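Local atomic coordinates of PTS system, cellobiose-specific IIA component (Bacillus anthracis, PDB entry 3K1S), a protein that probably accepts a phosphoryl group from HPr and passes it to the IIB component during phosphotransferase-driven uptake of cellobiose. Residues 24-29 against 43-48; 20-25 against 49-54. All blocks are in the same frame, centred on the assembly; numbering follows the deposited sequence.

Interaction 1: 24-29 against 43-48; sequences SFAMEA and EAMVKA
Helix segments 24-29 and 43-48 run nearly antiparallel, their N-to-C directions 167° apart and their axes only 7.8 Å from each other at closest approach. The backbones come together at two alanine-bearing levels, with Phe25 CA 4.9 Å from Ala48 CA and Ala29 facing Ala44 one turn further along. At the second level the methyls lie beside one another, Ala29 CB 3.5 Å from Ala44 CB; the single-carbon side chains of Ala29, Ala44 and Ala48 suit so close an approach. Phe25 has its CB directed at the partner helix, where it rests 3.8 Å from Ala48 CB. Because CG stands anti to the carbonyl carbon (chi1 -80°), the ring swings out along the flank of the interface instead of wedging between the backbones. Lys47 then lies across one face: its CB sits 3.6 Å from the ring centroid and 6° off the ring normal, an almost central CH-pi contact. Beyond CG the lysine chain is extended, carrying CD past the CE1 side of the ring, so the aliphatic part covers the aromatic while the charged end leads away from the contact. This pairing of helices 10-34 and 38-67 forms one side of the up-down-up three-helix bundle, spectrin repeat-like in shape, of the lactose/cellobiose IIA family. On the flank facing helix 76-108, selenomethionine Met45 has its CG 3.8 Å from Ala29 CB, and the bends beyond it turn the selenium back toward helix 10-34, 4.4 Å from Ala26 CB. The same flexible chain also touches Lys92, Ala96 and Ile99, bridging all three helices. Met27, on another side of helix 10-34, packs against Val91 and against Glu97 of the second subunit.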
ATOM      1  N   SER A  24     -11.501   6.636   1.047  1.00 20.22           N
ATOM      2  CA  SER A  24     -12.831   6.763   0.453  1.00 19.97           C
ATOM      3  C   SER A  24     -12.947   7.953  -0.506  1.00 21.07           C
ATOM      4  O   SER A  24     -13.535   7.828  -1.587  1.00 23.92           O
ATOM      5  CB  SER A  24     -13.899   6.849   1.544  1.00 18.96           C
ATOM      6  OG  SER A  24     -13.967   5.626   2.262  1.00 22.00           O
ATOM      7  N   PHE A  25     -12.388   9.099  -0.123  1.00 19.72           N
ATOM      8  CA  PHE A  25     -12.426  10.280  -0.997  1.00 21.16           C
ATOM      9  C   PHE A  25     -11.648  10.022  -2.275  1.00 20.29           C
ATOM     10  O   PHE A  25     -12.110  10.347  -3.371  1.00 21.24           O
ATOM     11  CB  PHE A  25     -11.898  11.538  -0.289  1.00 20.48           C
ATOM     12  CG  PHE A  25     -12.900  12.199   0.636  1.00 20.02           C
ATOM     13  CD1 PHE A  25     -14.195  12.476   0.208  1.00 20.46           C
ATOM     14  CD2 PHE A  25     -12.528  12.573   1.929  1.00 20.06           C
ATOM     15  CE1 PHE A  25     -15.113  13.101   1.048  1.00 20.64           C
ATOM     16  CE2 PHE A  25     -13.433  13.199   2.781  1.00 22.87           C
ATOM     17  CZ  PHE A  25     -14.734  13.465   2.339  1.00 26.89           C
ATOM     18  N   ALA A  26     -10.472   9.419  -2.136  1.00 20.51           N
ATOM     19  CA  ALA A  26      -9.635   9.105  -3.289  1.00 21.29           C
ATOM     20  C   ALA A  26     -10.338   8.161  -4.267  1.00 22.12           C
ATOM     21  O   ALA A  26     -10.310   8.391  -5.472  1.00 25.14           O
ATOM     22  CB  ALA A  26      -8.288   8.537  -2.841  1.00 21.23           C
HETATM   23  N   MSE A  27     -10.973   7.111  -3.754  1.00 21.96           N
HETATM   24  CA  MSE A  27     -11.687   6.167  -4.620  1.00 26.37           C
HETATM   25  C   MSE A  27     -12.935   6.806  -5.247  1.00 26.72           C
HETATM   26  O   MSE A  27     -13.245   6.558  -6.414  1.00 27.76           O
HETATM   27  CB  MSE A  27     -12.050   4.873  -3.874  1.00 25.33           C
HETATM   28  CG  MSE A  27     -10.851   4.030  -3.439  1.00 31.50           C
HETATM   29 SE   MSE A  27      -9.558   3.562  -4.853  1.00 45.03          SE
HETATM   30  CE  MSE A  27     -10.747   2.582  -6.063  1.00 40.24           C
ATOM     31  N   GLU A  28     -13.640   7.630  -4.473  1.00 26.16           N
ATOM     32  CA  GLU A  28     -14.786   8.379  -4.990  1.00 25.06           C
ATOM     33  C   GLU A  28     -14.346   9.266  -6.155  1.00 23.85           C
ATOM     34  O   GLU A  28     -15.022   9.334  -7.184  1.00 23.94           O
ATOM     35  CB  GLU A  28     -15.466   9.185  -3.874  1.00 24.56           C
ATOM     36  CG  GLU A  28     -16.202   8.285  -2.848  1.00 28.22           C
ATOM     37  CD  GLU A  28     -16.307   8.878  -1.438  1.00 29.05           C
ATOM     38  OE1 GLU A  28     -15.881  10.032  -1.201  1.00 30.11           O
ATOM     39  OE2 GLU A  28     -16.820   8.169  -0.549  1.00 32.28           O
ATOM     40  N   ALA A  29     -13.190   9.908  -5.994  1.00 22.56           N
ATOM     41  CA  ALA A  29     -12.591  10.739  -7.039  1.00 22.94           C
ATOM     42  C   ALA A  29     -12.210   9.914  -8.268  1.00 24.96           C
ATOM     43  O   ALA A  29     -12.449  10.333  -9.408  1.00 26.64           O
ATOM     44  CB  ALA A  29     -11.373  11.479  -6.502  1.00 22.63           C
ATOM     45  N   GLU A  43     -12.219  17.926  -6.846  1.00 30.04           N
ATOM     46  CA  GLU A  43     -12.662  18.333  -5.513  1.00 32.76           C
ATOM     47  C   GLU A  43     -12.583  17.218  -4.468  1.00 30.44           C
ATOM     48  O   GLU A  43     -12.271  17.486  -3.305  1.00 30.38           O
ATOM     49  CB  GLU A  43     -14.071  18.929  -5.546  1.00 34.64           C
ATOM     50  CG  GLU A  43     -14.450  19.641  -4.246  1.00 46.17           C
ATOM     51  CD  GLU A  43     -15.761  20.406  -4.335  1.00 60.25           C
ATOM     52  OE1 GLU A  43     -16.658  19.989  -5.104  1.00 66.03           O
ATOM     53  OE2 GLU A  43     -15.899  21.426  -3.622  1.00 63.62           O
ATOM     54  N   ALA A  44     -12.886  15.983  -4.868  1.00 28.10           N
ATOM     55  CA  ALA A  44     -12.772  14.839  -3.959  1.00 28.45           C
ATOM     56  C   ALA A  44     -11.314  14.562  -3.575  1.00 26.50           C
ATOM     57  O   ALA A  44     -11.033  14.128  -2.459  1.00 27.51           O
ATOM     58  CB  ALA A  44     -13.429  13.588  -4.559  1.00 27.63           C
HETATM   59  N   MSE A  45     -10.395  14.811  -4.502  1.00 26.21           N
HETATM   60  CA  MSE A  45      -8.962  14.707  -4.218  1.00 27.68           C
HETATM   61  C   MSE A  45      -8.511  15.729  -3.169  1.00 26.78           C
HETATM   62  O   MSE A  45      -7.686  15.421  -2.302  1.00 27.43           O
HETATM   63  CB  MSE A  45      -8.135  14.838  -5.502  1.00 27.45           C
HETATM   64  CG  MSE A  45      -8.237  13.614  -6.409  1.00 34.04           C
HETATM   65 SE   MSE A  45      -7.560  11.975  -5.549  1.00 41.72          SE
HETATM   66  CE  MSE A  45      -5.650  12.419  -5.624  1.00 26.97           C
ATOM     67  N   VAL A  46      -9.060  16.937  -3.245  1.00 26.22           N
ATOM     68  CA  VAL A  46      -8.800  17.968  -2.243  1.00 26.13           C
ATOM     69  C   VAL A  46      -9.231  17.472  -0.863  1.00 25.91           C
ATOM     70  O   VAL A  46      -8.512  17.645   0.122  1.00 26.62           O
ATOM     71  CB  VAL A  46      -9.519  19.304  -2.580  1.00 28.79           C
ATOM     72  CG1 VAL A  46      -9.522  20.241  -1.373  1.00 27.49           C
ATOM     73  CG2 VAL A  46      -8.866  19.985  -3.785  1.00 24.61           C
ATOM     74  N   LYS A  47     -10.402  16.844  -0.800  1.00 25.82           N
ATOM     75  CA  LYS A  47     -10.923  16.334   0.463  1.00 24.39           C
ATOM     76  C   LYS A  47     -10.104  15.152   0.963  1.00 22.77           C
ATOM     77  O   LYS A  47      -9.894  15.003   2.164  1.00 21.98           O
ATOM     78  CB  LYS A  47     -12.401  15.972   0.338  1.00 25.58           C
ATOM     79  CG  LYS A  47     -13.304  17.191   0.266  1.00 27.29           C
ATOM     80  CD  LYS A  47     -14.721  16.800  -0.085  1.00 32.96           C
ATOM     81  CE  LYS A  47     -15.565  18.025  -0.382  1.00 34.12           C
ATOM     82  NZ  LYS A  47     -17.001  17.638  -0.499  1.00 47.27           N
ATOM     83  N   ALA A  48      -9.634  14.327   0.034  1.00 21.30           N
ATOM     84  CA  ALA A  48      -8.720  13.248   0.365  1.00 22.74           C
ATOM     85  C   ALA A  48      -7.516  13.821   1.098  1.00 23.04           C
ATOM     86  O   ALA A  48      -7.190  13.382   2.201  1.00 26.58           O
ATOM     87  CB  ALA A  48      -8.288  12.509  -0.889  1.00 20.17           C
TER

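Interaction 2: 20-25 against 49-54; sequences GNARSF and KEAINE. With NA (sodium ion), chain K.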
ATOM      1  N   GLY A  20      -9.356   6.201   6.631  1.00 20.49           N
ATOM      2  CA  GLY A  20     -10.426   5.514   5.912  1.00 18.69           C
ATOM      3  C   GLY A  20     -11.203   6.481   5.043  1.00 18.94           C
ATOM      4  O   GLY A  20     -11.474   6.200   3.874  1.00 22.09           O
ATOM      5  N   ASN A  21     -11.558   7.630   5.613  1.00 19.12           N
ATOM      6  CA  ASN A  21     -12.221   8.696   4.861  1.00 18.33           C
ATOM      7  C   ASN A  21     -11.339   9.263   3.744  1.00 18.89           C
ATOM      8  O   ASN A  21     -11.834   9.604   2.668  1.00 19.98           O
ATOM      9  CB  ASN A  21     -12.702   9.805   5.799  1.00 21.26           C
ATOM     10  CG  ASN A  21     -13.855   9.361   6.697  1.00 18.60           C
ATOM     11  OD1 ASN A  21     -14.518   8.358   6.430  1.00 23.76           O
ATOM     12  ND2 ASN A  21     -14.103  10.121   7.757  1.00 18.82           N
ATOM     13  N   ALA A  22     -10.032   9.342   3.990  1.00 18.34           N
ATOM     14  CA  ALA A  22      -9.081   9.733   2.945  1.00 20.24           C
ATOM     15  C   ALA A  22      -9.129   8.745   1.781  1.00 21.84           C
ATOM     16  O   ALA A  22      -9.297   9.149   0.632  1.00 23.82           O
ATOM     17  CB  ALA A  22      -7.668   9.843   3.500  1.00 18.72           C
ATOM     18  N   ARG A  23      -9.033   7.449   2.076  1.00 21.99           N
ATOM     19  CA  ARG A  23      -9.082   6.446   1.058  0.50 21.85           C
ATOM     20  C   ARG A  23     -10.420   6.491   0.314  1.00 20.75           C
ATOM     21  O   ARG A  23     -10.450   6.444  -0.881  1.00 23.93           O
ATOM     22  CB  ARG A  23      -8.867   5.070   1.674  0.50 21.36           C
ATOM     23  CG  ARG A  23      -8.774   3.974   0.690  0.50 25.28           C
ATOM     24  CD  ARG A  23      -9.093   2.619   1.280  0.50 26.57           C
ATOM     25  NE  ARG A  23      -9.543   1.733   0.223  0.50 32.14           N
ATOM     26  CZ  ARG A  23     -10.817   1.523  -0.093  0.50 37.76           C
ATOM     27  NH1 ARG A  23     -11.780   2.105   0.600  0.50 37.26           N
ATOM     28  NH2 ARG A  23     -11.129   0.727  -1.099  0.50 35.94           N
ATOM     29  N   SER A  24     -11.501   6.636   1.047  1.00 20.22           N
ATOM     30  CA  SER A  24     -12.831   6.763   0.453  1.00 19.97           C
ATOM     31  C   SER A  24     -12.947   7.953  -0.506  1.00 21.07           C
ATOM     32  O   SER A  24     -13.535   7.828  -1.587  1.00 23.92           O
ATOM     33  CB  SER A  24     -13.899   6.849   1.544  1.00 18.96           C
ATOM     34  OG  SER A  24     -13.967   5.626   2.262  1.00 22.00           O
ATOM     35  N   PHE A  25     -12.388   9.099  -0.123  1.00 19.72           N
ATOM     36  CA  PHE A  25     -12.426  10.280  -0.997  1.00 21.16           C
ATOM     37  C   PHE A  25     -11.648  10.022  -2.275  1.00 20.29           C
ATOM     38  O   PHE A  25     -12.110  10.347  -3.371  1.00 21.24           O
ATOM     39  CB  PHE A  25     -11.898  11.538  -0.289  1.00 20.48           C
ATOM     40  CG  PHE A  25     -12.900  12.199   0.636  1.00 20.02           C
ATOM     41  CD1 PHE A  25     -14.195  12.476   0.208  1.00 20.46           C
ATOM     42  CD2 PHE A  25     -12.528  12.573   1.929  1.00 20.06           C
ATOM     43  CE1 PHE A  25     -15.113  13.101   1.048  1.00 20.64           C
ATOM     44  CE2 PHE A  25     -13.433  13.199   2.781  1.00 22.87           C
ATOM     45  CZ  PHE A  25     -14.734  13.465   2.339  1.00 26.89           C
ATOM     46  N   LYS A  49      -6.883  14.823   0.490  1.00 24.88           N
ATOM     47  CA  LYS A  49      -5.709  15.472   1.060  1.00 25.08           C
ATOM     48  C   LYS A  49      -5.985  15.988   2.466  1.00 24.76           C
ATOM     49  O   LYS A  49      -5.186  15.760   3.384  1.00 24.97           O
ATOM     50  CB  LYS A  49      -5.223  16.612   0.152  1.00 26.14           C
ATOM     51  CG  LYS A  49      -4.021  17.404   0.686  1.00 30.68           C
ATOM     52  CD  LYS A  49      -2.962  16.511   1.357  1.00 48.43           C
ATOM     53  CE  LYS A  49      -2.135  15.717   0.351  1.00 52.26           C
ATOM     54  NZ  LYS A  49      -1.208  14.771   1.035  1.00 56.85           N
ATOM     55  N   GLU A  50      -7.111  16.678   2.623  1.00 23.70           N
ATOM     56  CA  GLU A  50      -7.509  17.233   3.912  0.50 24.83           C
ATOM     57  C   GLU A  50      -7.621  16.149   4.981  1.00 25.59           C
ATOM     58  O   GLU A  50      -7.201  16.347   6.119  1.00 27.66           O
ATOM     59  CB  GLU A  50      -8.830  17.995   3.785  0.50 26.36           C
ATOM     60  CG  GLU A  50      -8.708  19.315   3.048  0.50 25.46           C
ATOM     61  CD  GLU A  50      -7.790  20.283   3.756  0.50 29.88           C
ATOM     62  OE1 GLU A  50      -7.482  20.042   4.941  0.50 32.20           O
ATOM     63  OE2 GLU A  50      -7.378  21.286   3.133  0.50 38.69           O
ATOM     64  N   ALA A  51      -8.184  15.000   4.604  1.00 25.71           N
ATOM     65  CA  ALA A  51      -8.380  13.885   5.530  1.00 25.89           C
ATOM     66  C   ALA A  51      -7.051  13.250   5.962  1.00 26.94           C
ATOM     67  O   ALA A  51      -6.898  12.851   7.117  1.00 26.59           O
ATOM     68  CB  ALA A  51      -9.317  12.834   4.916  1.00 24.03           C
ATOM     69  N   ILE A  52      -6.108  13.145   5.024  1.00 24.92           N
ATOM     70  CA  ILE A  52      -4.742  12.725   5.329  1.00 22.90           C
ATOM     71  C   ILE A  52      -4.071  13.717   6.286  1.00 23.88           C
ATOM     72  O   ILE A  52      -3.324  13.314   7.181  1.00 22.50           O
ATOM     73  CB  ILE A  52      -3.894  12.570   4.042  1.00 24.05           C
ATOM     74  CG1 ILE A  52      -4.266  11.275   3.317  1.00 25.50           C
ATOM     75  CG2 ILE A  52      -2.390  12.596   4.367  1.00 22.49           C
ATOM     76  CD1 ILE A  52      -3.934  11.278   1.834  1.00 33.66           C
ATOM     77  N   ASN A  53      -4.335  15.010   6.098  1.00 23.42           N
ATOM     78  CA  ASN A  53      -3.805  16.019   7.015  1.00 24.75           C
ATOM     79  C   ASN A  53      -4.281  15.764   8.448  1.00 25.70           C
ATOM     80  O   ASN A  53      -3.481  15.798   9.383  1.00 27.83           O
ATOM     81  CB  ASN A  53      -4.178  17.436   6.571  1.00 22.73           C
ATOM     82  CG  ASN A  53      -3.364  17.919   5.372  1.00 26.67           C
ATOM     83  OD1 ASN A  53      -2.410  17.275   4.937  1.00 26.09           O
ATOM     84  ND2 ASN A  53      -3.745  19.071   4.837  1.00 29.76           N
ATOM     85  N   GLU A  54      -5.576  15.495   8.610  1.00 23.40           N
ATOM     86  CA  GLU A  54      -6.155  15.223   9.930  1.00 24.06           C
ATOM     87  C   GLU A  54      -5.563  13.964  10.564  1.00 24.93           C
ATOM     88  O   GLU A  54      -5.287  13.932  11.767  1.00 25.16           O
ATOM     89  CB  GLU A  54      -7.674  15.093   9.833  1.00 22.76           C
ATOM     90  CG  GLU A  54      -8.380  16.360   9.403  1.00 24.20           C
ATOM     91  CD  GLU A  54      -8.451  17.390  10.512  1.00 32.54           C
ATOM     92  OE1 GLU A  54      -8.601  16.997  11.697  1.00 32.13           O
ATOM     93  OE2 GLU A  54      -8.367  18.595  10.196  1.00 28.21           O
TER
HETATM   94 NA    NA K 108      -6.200  20.182   6.347  1.00 55.28          NA
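Ala22 and Ala51 meet methyl to methyl where segments 20-25 and 49-54 have their nearest CA atoms, their CB atoms 3.7 Å apart. Ala51 CB also sits against the backbone of Ala22, as near to its N as to its methyl, a fit that a side chain of one carbon suits well. Beside this pair Ile52 CG1, placed by chi1 -76°, comes to 3.7 Å from Ala22 CB although the residue leaves its helix at the side. Phe25 adds a looser touch, the CD2 edge of its ring lying 4.4 Å from Ala51 CB, near the ring plane. Behind this shell the axes of 20-25 and 49-54 run antiparallel at 7.9 Å, and helix 76-108 backs them, with Ala88 on Ala22 and Lys92 on Ile52. Arg23 points away from the contact and, in the conformer described, forms a salt bridge with Glu93 of the second subunit. Glu50 OE1 meets a site modelled as sodium at an unusually short 1.9 Å, so the details there are doubtful. The Arg23 and Glu50 side chains lead away from this seam; with no hydrogen bond crossing, cohesion between the segments probably comes from van der Waals contact among alanine methyls, Ile52 and the edge of Phe25.

Interactions 1 and 2 are successive levels of a single antiparallel seam between helices 10-34 and 38-67, with centres 7 Å apart. They share Phe25, whose ring offers a face to the first and an edge to the second, and they touch where Ala48 O packs on Ala22 CB. Both are partly buried and alanine-rich, but interaction 1 buries 323 Å² against 148 Å², the difference owing much to the aromatic-lysine pair on its flank and to selenomethionine Met45. Its alanines are buried, its Phe25-Lys47 side more exposed. Interaction 2, nearer the centre of the chain, relies mainly on alanine methyls and Ile52. Helix 76-108 backs both through Met45, Ala22 and Ile52.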